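GCN5-related N-acetyltransferase (Kribbella flavida, PDB 4IUS) probably transfers an acyl group, most likely acetyl from acetyl-coenzyme A, to an acceptor molecule, as GNAT-family enzymes generally do. Local coordinates at residues M4-R9 with E242-A247; G28-L33 with E64-A69; D38-S43 with G254-D259; A126-A131 with S152-E157. The protein carries 1 engineered substitution. All blocks are in the same frame, centred on the assembly; numbering follows the deposited sequence. Where two conformers were deposited one is given.

Contact 2 is the one buried throughout: a helical isoleucine pressed on a strand of the small three-stranded antiparallel sheet, with apolar atoms doing the work. Contact 1 is partly buried and also sets a helix against a strand, but it pairs two alanines inside with an isoleucine and a lysine stem near the surface. Contacts 3 and 4 lie at the surface and join loops through flat groups, an indole on an imidazole in one and a phenyl ring on backbone peptide in the other. Contacts 1 and 4 reach the same mixed sheet on opposite sides of the chain's centre, while contacts 2 and 3 touch through Leu-33 O and Ser-43 CB.

Contact 1: M4-R9 with E242-A247; sequences MGIAAR and EPKATA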
loop_
_atom_site.group_PDB
_atom_site.type_symbol
_atom_site.label_atom_id
_atom_site.label_comp_id
_atom_site.label_asym_id
_atom_site.label_seq_id
_atom_site.Cartn_x
_atom_site.Cartn_y
_atom_site.Cartn_z
HETATM N N MSE A 4 -18.380 -3.631 9.922
HETATM C CA MSE A 4 -18.882 -2.560 9.060
HETATM C C MSE A 4 -17.904 -1.367 9.029
HETATM O O MSE A 4 -18.181 -0.340 8.398
HETATM C CB MSE A 4 -20.271 -2.107 9.537
HETATM C CG MSE A 4 -21.380 -3.139 9.388
HETATM SE SE MSE A 4 -21.534 -3.762 7.559
HETATM C CE MSE A 4 -20.414 -5.378 7.619
ATOM N N GLY A 5 -16.762 -1.501 9.687
ATOM C CA GLY A 5 -15.902 -0.370 9.863
ATOM C C GLY A 5 -14.886 -0.176 8.755
ATOM O O GLY A 5 -14.584 -1.058 7.970
ATOM N N ILE A 6 -14.299 1.002 8.749
ATOM C CA ILE A 6 -13.347 1.385 7.713
ATOM C C ILE A 6 -12.096 0.484 7.756
ATOM O O ILE A 6 -11.537 0.142 6.711
ATOM C CB ILE A 6 -12.997 2.891 7.793
ATOM C CG1 ILE A 6 -12.214 3.325 6.552
ATOM C CG2 ILE A 6 -12.210 3.242 9.082
ATOM C CD1 ILE A 6 -12.011 4.826 6.475
ATOM N N ALA A 7 -11.601 0.104 8.945
ATOM C CA ALA A 7 -10.394 -0.728 9.025
ATOM C C ALA A 7 -10.621 -2.074 8.319
ATOM O O ALA A 7 -9.797 -2.545 7.533
ATOM C CB ALA A 7 -9.963 -0.915 10.474
ATOM N N ALA A 8 -11.730 -2.713 8.641
ATOM C CA ALA A 8 -12.093 -3.969 8.003
ATOM C C ALA A 8 -12.317 -3.805 6.505
ATOM O O ALA A 8 -11.922 -4.686 5.736
ATOM C CB ALA A 8 -13.318 -4.615 8.673
ATOM N N ARG A 9 -12.940 -2.689 6.084
ATOM C CA ARG A 9 -13.146 -2.456 4.658
ATOM C C ARG A 9 -11.796 -2.382 3.937
ATOM O O ARG A 9 -11.628 -2.974 2.864
ATOM C CB ARG A 9 -13.936 -1.188 4.474
ATOM C CG ARG A 9 -14.237 -0.933 3.018
ATOM C CD ARG A 9 -15.029 0.322 2.790
ATOM N NE ARG A 9 -15.149 0.569 1.360
ATOM C CZ ARG A 9 -15.480 1.739 0.850
ATOM N NH1 ARG A 9 -15.719 2.790 1.628
ATOM N NH2 ARG A 9 -15.488 1.880 -0.460
ATOM N N GLU A 242 -7.018 11.851 6.733
ATOM C CA GLU A 242 -7.050 11.773 8.186
ATOM C C GLU A 242 -6.675 10.367 8.617
ATOM O O GLU A 242 -7.002 9.404 7.938
ATOM C CB GLU A 242 -8.445 12.065 8.720
ATOM C CG GLU A 242 -8.978 13.443 8.416
ATOM C CD GLU A 242 -10.377 13.552 8.959
ATOM O OE1 GLU A 242 -10.483 13.534 10.191
ATOM O OE2 GLU A 242 -11.366 13.594 8.168
ATOM N N PRO A 243 -6.056 10.262 9.796
ATOM C CA PRO A 243 -5.759 8.909 10.321
ATOM C C PRO A 243 -7.022 8.145 10.627
ATOM O O PRO A 243 -7.911 8.686 11.289
ATOM C CB PRO A 243 -4.924 9.173 11.573
ATOM C CG PRO A 243 -5.234 10.545 11.923
ATOM C CD PRO A 243 -5.596 11.320 10.701
ATOM N N LYS A 244 -7.118 6.903 10.172
ATOM C CA LYS A 244 -8.306 6.095 10.349
ATOM C C LYS A 244 -8.025 4.673 10.850
ATOM O O LYS A 244 -8.951 4.014 11.314
ATOM C CB LYS A 244 -9.094 6.025 9.043
ATOM C CG LYS A 244 -9.773 7.338 8.665
ATOM C CD LYS A 244 -10.950 7.681 9.575
ATOM C CE LYS A 244 -11.569 8.995 9.289
ATOM N NZ LYS A 244 -12.656 9.112 10.291
ATOM N N ALA A 245 -6.798 4.181 10.748
ATOM C CA ALA A 245 -6.486 2.813 11.167
ATOM C C ALA A 245 -5.010 2.698 11.423
ATOM O O ALA A 245 -4.227 3.605 11.146
ATOM C CB ALA A 245 -6.977 1.786 10.120
ATOM N N THR A 246 -4.614 1.548 11.936
ATOM C CA THR A 246 -3.231 1.281 12.329
ATOM C C THR A 246 -2.794 0.029 11.611
ATOM O O THR A 246 -3.339 -1.046 11.860
ATOM C CB THR A 246 -3.137 0.995 13.865
ATOM O OG1 THR A 246 -3.813 2.016 14.604
ATOM C CG2 THR A 246 -1.695 0.879 14.318
ATOM N N ALA A 247 -1.817 0.127 10.706
ATOM C CA ALA A 247 -1.222 -1.051 10.107
ATOM C C ALA A 247 -0.221 -1.647 11.083
ATOM O O ALA A 247 0.281 -0.969 11.985
ATOM C CB ALA A 247 -0.556 -0.672 8.785
#
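With chi1 at -169° and the next torsion extended as well, Ile-6 swings CG1 away from its own backbone N and sets CD1 against Lys-244, 4.0 Å from CG of the lysine. The lysine answers with a bend: chi2 of -71° turns its chain beyond CG, and the ammonium end leads off while the CB-CG stem stays under the isoleucine. The two side chains cross at about a right angle, and the two arms of the branched isoleucine, CD1 and CG2, both come near Lys-244 CB. At the next residue, nearer the buried side, the contact shrinks to two methyls, Ala-7 CB meeting Ala-245 CB at 4.0 Å. Residues this small suit a place where helix and strand come so close that their CA atoms, Ala-7 CA and Ala-245 CA, are 5.7 Å apart. Neighbouring strand residues normally face opposite ways; here Lys-244 and Ala-245 both face the helix because they form a classic beta bulge opposite Leu-106. With an alanine at Ile-6 the branches over the lysine stem would be missing, and Lys-244 would probably be freer to turn beside a gap. Gly-5 is the N-cap of helix 6-19, and the first turn of that helix rests on strand 242-251 where that strand runs between 99-109 and 78-82; Val-82 and Glu-84 touch both alanines, and Leu-222 of strand 222-225 packs on Ile-6.

Contact 2: G28-L33 with E64-A69; sequences GPLVGL and ETIRKA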
loop_
_atom_site.group_PDB
_atom_site.type_symbol
_atom_site.label_atom_id
_atom_site.label_comp_id
_atom_site.label_asym_id
_atom_site.label_seq_id
_atom_site.Cartn_x
_atom_site.Cartn_y
_atom_site.Cartn_z
ATOM N N GLY A 28 -6.924 -21.126 8.746
ATOM C CA GLY A 28 -7.614 -20.474 9.848
ATOM C C GLY A 28 -7.692 -18.967 9.664
ATOM O O GLY A 28 -8.170 -18.517 8.641
ATOM N N PRO A 29 -7.214 -18.193 10.643
ATOM C CA PRO A 29 -7.371 -16.770 10.516
ATOM C C PRO A 29 -6.328 -16.090 9.667
ATOM O O PRO A 29 -6.366 -14.876 9.551
ATOM C CB PRO A 29 -7.255 -16.294 11.959
ATOM C CG PRO A 29 -6.293 -17.260 12.553
ATOM C CD PRO A 29 -6.629 -18.573 11.954
ATOM N N LEU A 30 -5.408 -16.848 9.067
ATOM C CA LEU A 30 -4.341 -16.255 8.248
ATOM C C LEU A 30 -4.438 -16.774 6.817
ATOM O O LEU A 30 -4.877 -17.901 6.582
ATOM C CB LEU A 30 -2.967 -16.660 8.786
ATOM C CG LEU A 30 -2.685 -16.294 10.225
ATOM C CD1 LEU A 30 -1.350 -16.879 10.630
ATOM C CD2 LEU A 30 -2.758 -14.805 10.398
ATOM N N VAL A 31 -3.955 -15.961 5.880
ATOM C CA VAL A 31 -3.776 -16.435 4.518
ATOM C C VAL A 31 -2.407 -16.010 4.029
ATOM O O VAL A 31 -2.037 -14.831 4.079
ATOM C CB VAL A 31 -4.888 -15.989 3.535
ATOM C CG1 VAL A 31 -5.090 -14.478 3.493
ATOM C CG2 VAL A 31 -4.670 -16.598 2.148
ATOM N N GLY A 32 -1.646 -16.997 3.581
ATOM C CA GLY A 32 -0.368 -16.730 2.919
ATOM C C GLY A 32 -0.597 -16.500 1.447
ATOM O O GLY A 32 -1.416 -17.161 0.820
ATOM N N LEU A 33 0.104 -15.545 0.896
ATOM C CA LEU A 33 -0.086 -15.094 -0.483
ATOM C C LEU A 33 1.268 -15.147 -1.184
ATOM O O LEU A 33 2.200 -14.428 -0.833
ATOM C CB LEU A 33 -0.655 -13.704 -0.499
ATOM C CG LEU A 33 -2.016 -13.544 0.177
ATOM C CD1 LEU A 33 -2.320 -12.050 0.423
ATOM C CD2 LEU A 33 -3.149 -14.237 -0.587
ATOM N N GLU A 64 2.567 -22.135 11.183
ATOM C CA GLU A 64 3.451 -23.164 10.676
ATOM C C GLU A 64 3.051 -23.646 9.303
ATOM O O GLU A 64 3.930 -23.924 8.489
ATOM C CB GLU A 64 3.520 -24.318 11.658
ATOM C CG GLU A 64 4.157 -23.955 12.980
ATOM C CD GLU A 64 5.549 -23.393 12.797
ATOM O OE1 GLU A 64 6.305 -23.993 12.019
ATOM O OE2 GLU A 64 5.860 -22.323 13.365
ATOM N N THR A 65 1.763 -23.713 9.031
ATOM C CA THR A 65 1.287 -24.101 7.722
ATOM C C THR A 65 1.783 -23.115 6.641
ATOM O O THR A 65 2.268 -23.492 5.573
ATOM C CB THR A 65 -0.245 -24.194 7.711
ATOM O OG1 THR A 65 -0.648 -25.208 8.638
ATOM C CG2 THR A 65 -0.803 -24.510 6.329
ATOM N N ILE A 66 1.643 -21.831 6.928
ATOM C CA ILE A 66 2.088 -20.812 6.014
ATOM C C ILE A 66 3.597 -20.773 5.900
ATOM O O ILE A 66 4.159 -20.673 4.796
ATOM C CB ILE A 66 1.461 -19.448 6.373
ATOM C CG1 ILE A 66 -0.073 -19.547 6.159
ATOM C CG2 ILE A 66 2.140 -18.326 5.581
ATOM C CD1 ILE A 66 -0.866 -18.467 6.809
ATOM N N ARG A 67 4.292 -20.892 7.020
ATOM C CA ARG A 67 5.767 -20.944 7.002
ATOM C C ARG A 67 6.233 -22.098 6.120
ATOM O O ARG A 67 7.221 -21.936 5.388
ATOM C CB ARG A 67 6.356 -21.080 8.392
ATOM C CG ARG A 67 6.309 -19.805 9.188
ATOM C CD ARG A 67 6.719 -20.026 10.637
ATOM N NE ARG A 67 6.870 -18.762 11.329
ATOM C CZ ARG A 67 6.714 -18.553 12.625
ATOM N NH1 ARG A 67 6.309 -19.534 13.433
ATOM N NH2 ARG A 67 6.884 -17.335 13.102
ATOM N N LYS A 68 5.584 -23.260 6.213
ATOM C CA LYS A 68 5.956 -24.419 5.391
ATOM C C LYS A 68 5.847 -24.091 3.909
ATOM O O LYS A 68 6.692 -24.453 3.086
ATOM C CB LYS A 68 5.047 -25.630 5.739
ATOM C CG LYS A 68 5.385 -26.947 5.019
ATOM C CD LYS A 68 4.751 -28.177 5.687
ATOM C CE LYS A 68 3.224 -28.292 5.523
ATOM N NZ LYS A 68 2.680 -29.529 6.187
ATOM N N ALA A 69 4.754 -23.449 3.539
ATOM C CA ALA A 69 4.497 -23.091 2.154
ATOM C C ALA A 69 5.531 -22.101 1.636
ATOM O O ALA A 69 6.008 -22.226 0.510
ATOM C CB ALA A 69 3.097 -22.550 1.993
#
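Ile-66 drives its CD1 methyl onto the flank of Leu-30, meeting Leu-30 CB at 3.4 Å, closer than carbon atoms usually pack. The two side chains cross at about a right angle, so the end of the isoleucine butts against the base of the leucine. The same methyl lies 3.6 Å from Gly-32 N, over the peptide that joins Val-31 to Gly-32. The other branch is placed by chi1 of -65°, which turns CG2 opposite the isoleucine's own backbone N and brings it to 4.0 Å from Gly-32 CA. Glycine suits this position because a beta carbon here would point at the helix and collide with Ile-66 CG2. A beta-branched residue fits on the helix side, since its two arms can spread over Leu-30 and Gly-32 together. Elsewhere on the same helix Arg-67 NH1 and Glu-64 OE2 form a salt bridge, 2.8 Å long, the carboxylate oxygen lying in the guanidinium plane. NH2 of that arginine also makes a salt bridge with Asp-252, and NH1 a hydrogen bond to His-96 O, bonds that probably limit rotation of the guanidinium. Strand 30-33 and helix 64-69 run nearly parallel, their axes 8.6 Å apart at closest and inclined by 5°. Val-31 and Leu-33 turn the other way, toward Leu-15 of helix 6-19, and the small antiparallel sheet is thereby layered between helices, as in an alpha/beta/alpha sandwich.

Contact 3: D38-S43 with G254-D259; sequences DVWFLS and GGHLAD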
loop_
_atom_site.group_PDB
_atom_site.type_symbol
_atom_site.label_atom_id
_atom_site.label_comp_id
_atom_site.label_asym_id
_atom_site.label_seq_id
_atom_site.Cartn_x
_atom_site.Cartn_y
_atom_site.Cartn_z
ATOM N N ASP A 38 10.005 -14.181 -7.035
ATOM C CA ASP A 38 10.615 -14.366 -5.696
ATOM C C ASP A 38 10.928 -13.092 -4.959
ATOM O O ASP A 38 11.348 -13.168 -3.818
ATOM C CB ASP A 38 11.873 -15.223 -5.798
ATOM C CG ASP A 38 11.578 -16.620 -6.275
ATOM O OD1 ASP A 38 10.798 -17.371 -5.610
ATOM O OD2 ASP A 38 12.179 -16.999 -7.305
ATOM N N VAL A 39 10.678 -11.926 -5.564
ATOM C CA VAL A 39 10.934 -10.661 -4.885
ATOM C C VAL A 39 10.256 -10.700 -3.514
ATOM O O VAL A 39 9.028 -10.958 -3.439
ATOM C CB VAL A 39 10.424 -9.499 -5.707
ATOM C CG1 VAL A 39 10.573 -8.187 -4.942
ATOM C CG2 VAL A 39 11.180 -9.413 -7.054
ATOM N N TRP A 40 11.010 -10.480 -2.453
ATOM C CA TRP A 40 10.530 -10.944 -1.140
ATOM C C TRP A 40 9.191 -10.340 -0.737
ATOM O O TRP A 40 8.296 -11.039 -0.255
ATOM C CB TRP A 40 11.580 -10.717 -0.071
ATOM C CG TRP A 40 11.841 -9.297 0.304
ATOM C CD1 TRP A 40 12.818 -8.467 -0.208
ATOM C CD2 TRP A 40 11.122 -8.513 1.296
ATOM N NE1 TRP A 40 12.750 -7.224 0.393
ATOM C CE2 TRP A 40 11.729 -7.201 1.310
ATOM C CE3 TRP A 40 10.059 -8.773 2.154
ATOM C CZ2 TRP A 40 11.267 -6.178 2.171
ATOM C CZ3 TRP A 40 9.582 -7.757 2.970
ATOM C CH2 TRP A 40 10.190 -6.490 2.989
ATOM N N PHE A 41 9.007 -9.053 -0.992
ATOM C CA PHE A 41 7.842 -8.335 -0.495
ATOM C C PHE A 41 6.596 -8.606 -1.310
ATOM O O PHE A 41 5.503 -8.188 -0.896
ATOM C CB PHE A 41 8.100 -6.838 -0.336
ATOM C CG PHE A 41 8.529 -6.149 -1.602
ATOM C CD1 PHE A 41 7.612 -5.831 -2.566
ATOM C CD2 PHE A 41 9.866 -5.880 -1.830
ATOM C CE1 PHE A 41 8.013 -5.228 -3.755
ATOM C CE2 PHE A 41 10.287 -5.266 -2.990
ATOM C CZ PHE A 41 9.349 -4.948 -3.962
ATOM N N LEU A 42 6.701 -9.293 -2.448
ATOM C CA LEU A 42 5.571 -9.707 -3.233
ATOM C C LEU A 42 4.817 -10.884 -2.622
ATOM O O LEU A 42 3.701 -11.209 -3.100
ATOM C CB LEU A 42 5.949 -10.009 -4.680
ATOM C CG LEU A 42 6.493 -8.771 -5.435
ATOM C CD1 LEU A 42 6.833 -9.204 -6.861
ATOM C CD2 LEU A 42 5.529 -7.584 -5.405
ATOM N N SER A 43 5.398 -11.539 -1.631
ATOM C CA SER A 43 4.737 -12.627 -0.931
ATOM C C SER A 43 4.633 -12.284 0.552
ATOM O O SER A 43 5.608 -11.880 1.137
ATOM C CB SER A 43 5.471 -13.937 -1.129
ATOM O OG SER A 43 5.503 -14.321 -2.507
ATOM N N GLY A 254 15.395 -13.744 10.854
ATOM C CA GLY A 254 16.360 -13.838 9.794
ATOM C C GLY A 254 15.869 -13.295 8.469
ATOM O O GLY A 254 15.118 -12.320 8.447
ATOM N N GLY A 255 16.324 -13.876 7.370
ATOM C CA GLY A 255 15.849 -13.483 6.057
ATOM C C GLY A 255 15.890 -11.982 5.875
ATOM O O GLY A 255 16.933 -11.379 6.098
ATOM N N HIS A 256 14.802 -11.391 5.417
ATOM C CA HIS A 256 14.690 -9.967 5.139
ATOM C C HIS A 256 14.184 -9.131 6.299
ATOM O O HIS A 256 13.749 -7.981 6.099
ATOM C CB HIS A 256 13.806 -9.773 3.906
ATOM C CG HIS A 256 14.496 -10.128 2.605
ATOM N ND1 HIS A 256 15.349 -9.275 1.998
ATOM C CD2 HIS A 256 14.414 -11.248 1.792
ATOM C CE1 HIS A 256 15.784 -9.828 0.857
ATOM N NE2 HIS A 256 15.225 -11.020 0.719
ATOM N N LEU A 257 14.285 -9.608 7.529
ATOM C CA LEU A 257 13.764 -8.838 8.657
ATOM C C LEU A 257 14.338 -7.416 8.692
ATOM O O LEU A 257 13.591 -6.463 8.939
ATOM C CB LEU A 257 14.041 -9.592 9.968
ATOM C CG LEU A 257 13.492 -8.922 11.225
ATOM C CD1 LEU A 257 11.987 -8.807 11.183
ATOM C CD2 LEU A 257 13.971 -9.676 12.467
ATOM N N ALA A 258 15.640 -7.261 8.420
ATOM C CA ALA A 258 16.259 -5.934 8.428
ATOM C C ALA A 258 15.774 -4.990 7.340
ATOM O O ALA A 258 15.943 -3.770 7.467
ATOM C CB ALA A 258 17.784 -6.064 8.340
ATOM N N ASP A 259 15.208 -5.549 6.261
ATOM C CA ASP A 259 14.715 -4.746 5.150
ATOM C C ASP A 259 13.267 -4.308 5.326
ATOM O O ASP A 259 12.792 -3.417 4.645
ATOM C CB ASP A 259 14.832 -5.527 3.821
ATOM C CG ASP A 259 16.250 -5.900 3.481
ATOM O OD1 ASP A 259 17.115 -5.026 3.485
ATOM O OD2 ASP A 259 16.505 -7.087 3.283
#
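Trp-40 and His-256 form a face-to-face aromatic stack that joins the loop between strands 30-35 and 44-47 to the C-terminal tail. Chi1 of 70° tucks the indole between the backbone N and carbonyl carbon of its own residue and turns one face to the tail. From the start of the side chain, Trp-40 CB is 3.4 Å from His-256 CD2, and CG then sits above the imidazole near its CG. Trp-40 CD1 comes over the centre of the imidazole, 3.4 Å from His-256 CE1, while Trp-40 NE1 lies nearest His-256 ND1. The five-membered rings have centroids 3.8 Å apart and planes inclined by 16°, close to flat overlap. His-256 CB stands over the five-membered ring of the indole in a CH-pi contact, with CD2 among its nearest atoms; at the six-membered end, CZ2 meets Asp-259 CB at 4.0 Å. The opposite indole face carries Phe-41 CB, so the ring is held between its own neighbour and the tail. Gly-254 to Leu-257 make a type II' turn, whose second position, Gly-255, needs a positive phi that glycine adopts easily; the turn presents the histidine. A hydrogen bond probably limits rotation of the imidazole, and the carboxylate may polarise it: His-256 ND1 donates to Asp-259 OD2 at 2.8 Å, arriving on the anti side and 24° out of the carboxylate plane.

Contact 4: A126-A131 with S152-E157; sequences AVVASA and SPFQPE
Phe-154 lays one face of its ring on the backbone of Ala-129 and Ser-130, a phenyl stacked on peptide. CZ lies 3.5 Å from Ala-129 C and CG lies 3.6 Å from Ser-130 C, with Ser-130 N above the ring centre. At one side of the ring CE1 comes to 3.5 Å from Val-128 O, approached obliquely, and CD1 packs on Val-128 CG1 at 3.9 Å. Phe-154 chi1 of 176° points the ring back along the facing chain, while its CB rests near Ala-131 N. Ala-129 and Ser-130 turn their side chains away, which lets the ring come down flat on the peptide between them. With an alanine in place of Phe-154 this peptide would probably lose its cover, and Val-128 would face a gap.

Farther out, Ser-130 suits its place as N-cap of helix 131-141, its OG accepting from Glu-133 N, and Glu-133 OE1 takes the N-H of Ala-129. The covered turn leads from strand 123-127, outermost in the mixed sheet, into that helix of the GNAT region, and Phe-154 comes from the loop between the helix and strand 161-168. There Gln-155 clamps Glu-157 with both ends of its amide: Glu-157 N donates to OE1 at 2.8 Å and NE2 donates to Glu-157 O at 3.0 Å. The chemistry is therefore dispersion over a polar surface: Ser-130 N is buried here without a hydrogen-bond partner in the model, and its N-H runs across the ring, not at its face, so the ring probably shields it without satisfying it.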
loop_
_atom_site.group_PDB
_atom_site.type_symbol
_atom_site.label_atom_id
_atom_site.label_comp_id
_atom_site.label_asym_id
_atom_site.label_seq_id
_atom_site.Cartn_x
_atom_site.Cartn_y
_atom_site.Cartn_z
ATOM N N ALA A 126 -0.060 15.511 -15.304
ATOM C CA ALA A 126 -0.603 14.664 -16.330
ATOM C C ALA A 126 -0.666 13.227 -15.824
ATOM O O ALA A 126 0.290 12.714 -15.258
ATOM C CB ALA A 126 0.282 14.712 -17.582
ATOM N N VAL A 127 -1.747 12.519 -16.119
ATOM C CA VAL A 127 -1.853 11.103 -15.872
ATOM C C VAL A 127 -0.829 10.367 -16.752
ATOM O O VAL A 127 -0.620 10.711 -17.918
ATOM C CB VAL A 127 -3.279 10.612 -16.184
ATOM C CG1 VAL A 127 -3.523 10.593 -17.691
ATOM C CG2 VAL A 127 -3.531 9.248 -15.561
ATOM N N VAL A 128 -0.200 9.333 -16.214
ATOM C CA VAL A 128 0.707 8.477 -16.976
ATOM C C VAL A 128 -0.074 7.749 -18.065
ATOM O O VAL A 128 -1.109 7.145 -17.790
ATOM C CB VAL A 128 1.399 7.463 -16.058
ATOM C CG1 VAL A 128 2.053 6.353 -16.830
ATOM C CG2 VAL A 128 2.401 8.174 -15.194
ATOM N N ALA A 129 0.401 7.851 -19.310
ATOM C CA ALA A 129 -0.289 7.340 -20.484
ATOM C C ALA A 129 0.638 6.573 -21.419
ATOM O O ALA A 129 0.285 6.354 -22.588
ATOM C CB ALA A 129 -0.964 8.487 -21.201
ATOM N N SER A 130 1.746 6.082 -20.916
ATOM C CA SER A 130 2.655 5.281 -21.689
ATOM C C SER A 130 3.616 4.523 -20.782
ATOM O O SER A 130 3.821 4.883 -19.623
ATOM C CB SER A 130 3.466 6.152 -22.634
ATOM O OG SER A 130 4.405 6.936 -21.936
ATOM N N ALA A 131 4.229 3.497 -21.339
ATOM C CA ALA A 131 5.289 2.753 -20.698
ATOM C C ALA A 131 6.429 3.686 -20.304
ATOM O O ALA A 131 6.969 3.594 -19.215
ATOM C CB ALA A 131 5.780 1.625 -21.600
ATOM N N SER A 152 2.435 -0.698 -12.268
ATOM C CA SER A 152 3.582 -1.075 -13.052
ATOM C C SER A 152 3.469 -2.533 -13.448
ATOM O O SER A 152 3.255 -3.376 -12.549
ATOM C CB SER A 152 4.773 -0.873 -12.094
ATOM O OG SER A 152 6.034 -1.004 -12.685
ATOM N N PRO A 153 3.603 -2.859 -14.765
ATOM C CA PRO A 153 3.806 -2.058 -15.998
ATOM C C PRO A 153 2.577 -1.256 -16.415
ATOM O O PRO A 153 1.436 -1.625 -16.076
ATOM C CB PRO A 153 4.043 -3.113 -17.092
ATOM C CG PRO A 153 3.429 -4.344 -16.548
ATOM C CD PRO A 153 3.664 -4.300 -15.071
ATOM N N PHE A 154 2.794 -0.245 -17.242
ATOM C CA PHE A 154 1.712 0.589 -17.721
ATOM C C PHE A 154 0.608 -0.226 -18.343
ATOM O O PHE A 154 0.875 -1.064 -19.190
ATOM C CB PHE A 154 2.197 1.600 -18.754
ATOM C CG PHE A 154 1.083 2.393 -19.335
ATOM C CD1 PHE A 154 0.415 3.309 -18.575
ATOM C CD2 PHE A 154 0.629 2.148 -20.630
ATOM C CE1 PHE A 154 -0.690 3.957 -19.058
ATOM C CE2 PHE A 154 -0.466 2.796 -21.117
ATOM C CZ PHE A 154 -1.139 3.721 -20.337
ATOM N N GLN A 155 -0.621 0.076 -17.975
ATOM C CA GLN A 155 -1.788 -0.452 -18.618
ATOM C C GLN A 155 -2.801 0.695 -18.618
ATOM O O GLN A 155 -2.775 1.581 -17.717
ATOM C CB GLN A 155 -2.249 -1.741 -17.911
ATOM C CG GLN A 155 -2.598 -1.528 -16.441
ATOM C CD GLN A 155 -3.940 -0.823 -16.234
ATOM O OE1 GLN A 155 -4.893 -1.048 -17.008
ATOM N NE2 GLN A 155 -4.029 0.031 -15.205
ATOM N N PRO A 156 -3.728 0.672 -19.580
ATOM C CA PRO A 156 -4.503 1.873 -19.855
ATOM C C PRO A 156 -5.793 2.088 -19.053
ATOM O O PRO A 156 -6.416 3.148 -19.179
ATOM C CB PRO A 156 -4.855 1.677 -21.351
ATOM C CG PRO A 156 -4.921 0.212 -21.524
ATOM C CD PRO A 156 -3.766 -0.280 -20.713
ATOM N N GLU A 157 -6.205 1.116 -18.250
ATOM C CA GLU A 157 -7.506 1.188 -17.569
ATOM C C GLU A 157 -7.365 1.733 -16.149
ATOM O O GLU A 157 -6.800 1.063 -15.275
ATOM C CB GLU A 157 -8.174 -0.180 -17.545
ATOM C CG GLU A 157 -9.480 -0.233 -16.734
ATOM C CD GLU A 157 -10.477 0.893 -17.057
ATOM O OE1 GLU A 157 -10.946 1.585 -16.121
ATOM O OE2 GLU A 157 -10.793 1.079 -18.265
#